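Local coordinates for DNA mismatch repair protein MutL (Aquifex aeolicus, PDB 6LZI) that binds adenine nucleotide in a Bergerat-type ATPase fold and probably couples ATP turnover to DNA mismatch repair, at residues A[193-196]-A[197-200]; A[243-246]-A[247-251]. One frame throughout, in Å; residues are numbered along the deposited sequence.

Contact 1: residues A[193-196]-A[197-200]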
loop_
_atom_site.group_PDB
_atom_site.type_symbol
_atom_site.label_atom_id
_atom_site.label_comp_id
_atom_site.label_asym_id
_atom_site.label_seq_id
_atom_site.Cartn_x
_atom_site.Cartn_y
_atom_site.Cartn_z
ATOM N N LYS A 193 8.973 10.378 5.548
ATOM C CA LYS A 193 9.735 10.611 4.313
ATOM C C LYS A 193 11.241 10.466 4.547
ATOM O O LYS A 193 11.789 10.966 5.549
ATOM C CB LYS A 193 9.374 12.028 3.843
ATOM C CG LYS A 193 10.131 12.508 2.580
ATOM C CD LYS A 193 9.866 14.028 2.335
ATOM C CE LYS A 193 10.610 14.600 1.086
ATOM N NZ LYS A 193 11.665 13.664 0.533
ATOM N N SER A 194 11.949 9.780 3.614
ATOM C CA SER A 194 13.392 9.608 3.785
ATOM C C SER A 194 14.009 9.077 2.497
ATOM O O SER A 194 13.337 8.956 1.467
ATOM C CB SER A 194 13.702 8.676 4.955
ATOM O OG SER A 194 13.325 7.365 4.581
ATOM N N SER A 195 15.308 8.795 2.559
ATOM C CA SER A 195 15.967 8.214 1.427
ATOM C C SER A 195 15.506 6.771 1.331
ATOM O O SER A 195 14.884 6.237 2.260
ATOM C CB SER A 195 17.474 8.256 1.599
ATOM O OG SER A 195 17.843 7.295 2.571
ATOM N N LEU A 196 15.772 6.166 0.204
ATOM C CA LEU A 196 15.349 4.768 0.041
ATOM C C LEU A 196 16.028 3.872 1.071
ATOM O O LEU A 196 15.371 3.023 1.705
ATOM C CB LEU A 196 15.610 4.254 -1.378
ATOM C CG LEU A 196 15.238 2.797 -1.715
ATOM C CD1 LEU A 196 13.799 2.512 -1.452
ATOM C CD2 LEU A 196 15.616 2.420 -3.159
ATOM N N LYS A 197 17.352 4.020 1.228
ATOM C CA LYS A 197 18.068 3.179 2.186
ATOM C C LYS A 197 17.560 3.386 3.609
ATOM O O LYS A 197 17.370 2.412 4.347
ATOM C CB LYS A 197 19.584 3.440 2.101
ATOM C CG LYS A 197 20.358 2.404 2.914
ATOM C CD LYS A 197 21.836 2.630 2.751
ATOM C CE LYS A 197 22.568 1.388 3.087
ATOM N NZ LYS A 197 22.842 1.663 4.477
ATOM N N GLU A 198 17.290 4.638 3.998
ATOM C CA GLU A 198 16.680 4.906 5.303
ATOM C C GLU A 198 15.320 4.236 5.425
ATOM O O GLU A 198 14.975 3.705 6.499
ATOM C CB GLU A 198 16.526 6.401 5.549
ATOM C CG GLU A 198 17.833 7.052 5.822
ATOM C CD GLU A 198 17.867 8.511 5.403
ATOM O OE1 GLU A 198 16.829 9.074 4.945
ATOM O OE2 GLU A 198 18.962 9.104 5.537
ATOM N N ARG A 199 14.548 4.229 4.316
ATOM C CA ARG A 199 13.200 3.666 4.334
ATOM C C ARG A 199 13.250 2.139 4.448
ATOM O O ARG A 199 12.502 1.540 5.236
ATOM C CB ARG A 199 12.464 4.110 3.069
ATOM C CG ARG A 199 11.122 3.406 2.779
ATOM C CD ARG A 199 10.157 3.516 3.975
ATOM N NE ARG A 199 9.805 4.911 4.227
ATOM C CZ ARG A 199 8.845 5.590 3.620
ATOM N NH1 ARG A 199 8.048 5.104 2.652
ATOM N NH2 ARG A 199 8.617 6.821 4.051
ATOM N N VAL A 200 14.172 1.502 3.733
ATOM C CA VAL A 200 14.365 0.069 3.918
ATOM C C VAL A 200 14.678 -0.254 5.360
ATOM O O VAL A 200 14.158 -1.219 5.913
ATOM C CB VAL A 200 15.472 -0.435 2.978
ATOM C CG1 VAL A 200 15.740 -1.887 3.248
ATOM C CG2 VAL A 200 14.890 -0.320 1.590
HETATM O O HOH W 1 11.356 6.006 6.400
#
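S195 and E198 close a capping box at the start of helix 196-204. The side chain of E198 can be followed outward from the helix. Its CB lies near both serine hydroxyl oxygens, 3.5 Å from S194 OG. CG and CD then pass S195 OG, with CD 3.1 Å from it. With CG beside the backbone N (chi1 -73°) and the chain extended beyond it, the carboxylate turns back over the first turn. There OE1 takes the amide hydrogen of S195, N to OE1 2.8 Å, in a nearly straight bond that arrives from above the carboxylate plane. The return bond runs from E198 N to S195 OG, 3.1 Å long; OG is placed for it by a chi1 of 73°, between the backbone N and the carbonyl carbon. With an alanine here, E198 N would probably be left without its capping acceptor and the first turn freer to fray. Behind the cap, a water bridges S194 OG and R199 NE, 2.9 Å from NE, whose proton it accepts in the guanidinium plane. R199 NH2 also bonds to the carbonyl oxygens of K192 and V177, and NH1 to that of A171, so the arginine ties the helix start to the chain around it. On another flank, L196 and V200 pack against F223 of strand 219-225 and Y264 of strand 260-266, seating the helix on the five-stranded sheet.

Contact 2: residues A[243-246]-A[247-251]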
loop_
_atom_site.group_PDB
_atom_site.type_symbol
_atom_site.label_atom_id
_atom_site.label_comp_id
_atom_site.label_asym_id
_atom_site.label_seq_id
_atom_site.Cartn_x
_atom_site.Cartn_y
_atom_site.Cartn_z
ATOM N N GLN A 243 6.264 -11.465 -6.686
ATOM C CA GLN A 243 6.203 -12.591 -5.757
ATOM C C GLN A 243 6.834 -13.877 -6.306
ATOM O O GLN A 243 6.793 -14.909 -5.623
ATOM C CB GLN A 243 4.752 -12.853 -5.350
ATOM C CG GLN A 243 4.196 -11.849 -4.367
ATOM C CD GLN A 243 4.976 -11.812 -3.061
ATOM O OE1 GLN A 243 5.574 -10.789 -2.710
ATOM N NE2 GLN A 243 4.970 -12.929 -2.331
ATOM N N ASN A 244 7.424 -13.839 -7.503
ATOM C CA ASN A 244 7.933 -15.043 -8.167
ATOM C C ASN A 244 8.788 -15.917 -7.249
ATOM O O ASN A 244 9.661 -15.424 -6.529
ATOM C CB ASN A 244 8.753 -14.651 -9.396
ATOM C CG ASN A 244 7.928 -13.978 -10.464
ATOM O OD1 ASN A 244 6.892 -13.337 -10.186
ATOM N ND2 ASN A 244 8.392 -14.084 -11.695
ATOM N N LYS A 245 8.553 -17.237 -7.314
ATOM C CA LYS A 245 9.290 -18.182 -6.477
ATOM C C LYS A 245 10.663 -18.505 -7.047
ATOM O O LYS A 245 11.603 -18.761 -6.285
ATOM C CB LYS A 245 8.489 -19.480 -6.310
ATOM C CG LYS A 245 7.771 -19.631 -4.970
ATOM C CD LYS A 245 7.481 -21.104 -4.697
ATOM C CE LYS A 245 8.776 -21.905 -4.674
ATOM N NZ LYS A 245 8.554 -23.342 -4.358
ATOM N N ASN A 246 10.771 -18.547 -8.380
ATOM C CA ASN A 246 12.045 -18.738 -9.056
ATOM C C ASN A 246 13.067 -17.694 -8.607
ATOM O O ASN A 246 14.266 -17.990 -8.495
ATOM C CB ASN A 246 11.805 -18.654 -10.564
ATOM C CG ASN A 246 12.998 -19.089 -11.388
ATOM O OD1 ASN A 246 13.074 -20.242 -11.836
ATOM N ND2 ASN A 246 13.924 -18.161 -11.629
ATOM N N LEU A 247 12.610 -16.472 -8.333
ATOM C CA LEU A 247 13.548 -15.424 -7.970
ATOM C C LEU A 247 13.900 -15.465 -6.483
ATOM O O LEU A 247 15.074 -15.326 -6.134
ATOM C CB LEU A 247 12.982 -14.059 -8.379
ATOM C CG LEU A 247 13.941 -12.859 -8.436
ATOM C CD1 LEU A 247 15.328 -13.286 -8.891
ATOM C CD2 LEU A 247 13.396 -11.788 -9.369
ATOM N N LYS A 248 12.925 -15.709 -5.597
ATOM C CA LYS A 248 13.215 -15.712 -4.162
ATOM C C LYS A 248 14.130 -16.879 -3.784
ATOM O O LYS A 248 15.047 -16.721 -2.961
ATOM C CB LYS A 248 11.905 -15.746 -3.361
ATOM C CG LYS A 248 12.059 -15.986 -1.847
ATOM C CD LYS A 248 10.704 -16.133 -1.115
ATOM C CE LYS A 248 10.148 -14.793 -0.583
ATOM N NZ LYS A 248 10.852 -14.252 0.670
ATOM N N GLU A 249 13.914 -18.051 -4.389
ATOM C CA GLU A 249 14.780 -19.194 -4.122
ATOM C C GLU A 249 16.215 -18.905 -4.545
ATOM O O GLU A 249 17.164 -19.336 -3.885
ATOM C CB GLU A 249 14.277 -20.441 -4.861
ATOM C CG GLU A 249 12.901 -20.969 -4.438
ATOM C CD GLU A 249 12.450 -22.155 -5.292
ATOM O OE1 GLU A 249 12.016 -23.188 -4.727
ATOM O OE2 GLU A 249 12.543 -22.060 -6.536
ATOM N N PHE A 250 16.388 -18.199 -5.667
ATOM C CA PHE A 250 17.727 -17.886 -6.149
ATOM C C PHE A 250 18.392 -16.828 -5.278
ATOM O O PHE A 250 19.614 -16.854 -5.094
ATOM C CB PHE A 250 17.655 -17.425 -7.603
ATOM C CG PHE A 250 18.993 -17.108 -8.218
ATOM C CD1 PHE A 250 19.564 -15.853 -8.069
ATOM C CD2 PHE A 250 19.668 -18.061 -8.964
ATOM C CE1 PHE A 250 20.787 -15.561 -8.636
ATOM C CE2 PHE A 250 20.889 -17.772 -9.539
ATOM C CZ PHE A 250 21.456 -16.522 -9.382
ATOM N N LEU A 251 17.611 -15.867 -4.761
ATOM C CA LEU A 251 18.154 -14.931 -3.774
ATOM C C LEU A 251 18.507 -15.657 -2.481
ATOM O O LEU A 251 19.526 -15.373 -1.854
ATOM C CB LEU A 251 17.153 -13.803 -3.488
ATOM C CG LEU A 251 16.791 -12.772 -4.549
ATOM C CD1 LEU A 251 15.625 -11.942 -4.020
ATOM C CD2 LEU A 251 17.988 -11.870 -4.901
#
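K245 and E249, one helical turn apart, supply the charged part of this contact. K245 NZ and E249 OE1 form a long salt bridge of 3.5 Å, and K245 CE lies at the same distance from that oxygen, so the carboxylate meets the end of the lysine chain through methylene as well as ammonium. The two side chains cross obliquely. The lysine chain leaves CB at an unstaggered chi1 of -102° and bends at chi3 (59°), which together bring its end to the acid; E249 keeps CG beside its backbone N and extends from there, which holds CG 3.2 Å from K245 O. Both residues are exposed, and the pairing is probably a modest one.

Backbone hydrogen bonds make up the second kind. E249 N donates to K245 O at 3.1 Å, whereas the preceding bond, K248 N to N244 O, is weak at 3.4 Å. N244 occupies the N-cap position, yet its side chain makes no capping bond.

For apolar packing, L247, F250 and L251 find their partners outside the two segments. L247 packs on V235 and L292, F250 on L292 and R296, and L251 on Y233 and V235. These are the first two turns of an amphipathic helix, with an i to i+4 ion pair on its outer surface and leucines turned to strand 232-237 of the five-stranded sheet.

How the contacts relate
Both contacts lie at the N-terminal ends of helices, and both helices belong to the S5-like C-terminal part of this MutL fragment. Along the chain they come in series: contact 1 opens helix 196-204, just after strand 186-191 of the eight-stranded sheet, and contact 2 opens helix 245-254, after strand 240-242. Their centres lie about 24 Å apart and their nearest atoms about 12 Å, so they do not touch. What links them is the five-stranded sheet: helix 196-204 packs on strands 219-225 and 260-266, helix 245-254 on strand 232-237. Following the last strand of the eight-stranded sheet, contact 1 marks the passage from the ADP-binding part to the second sheet, while contact 2 lies farther out, at the surface.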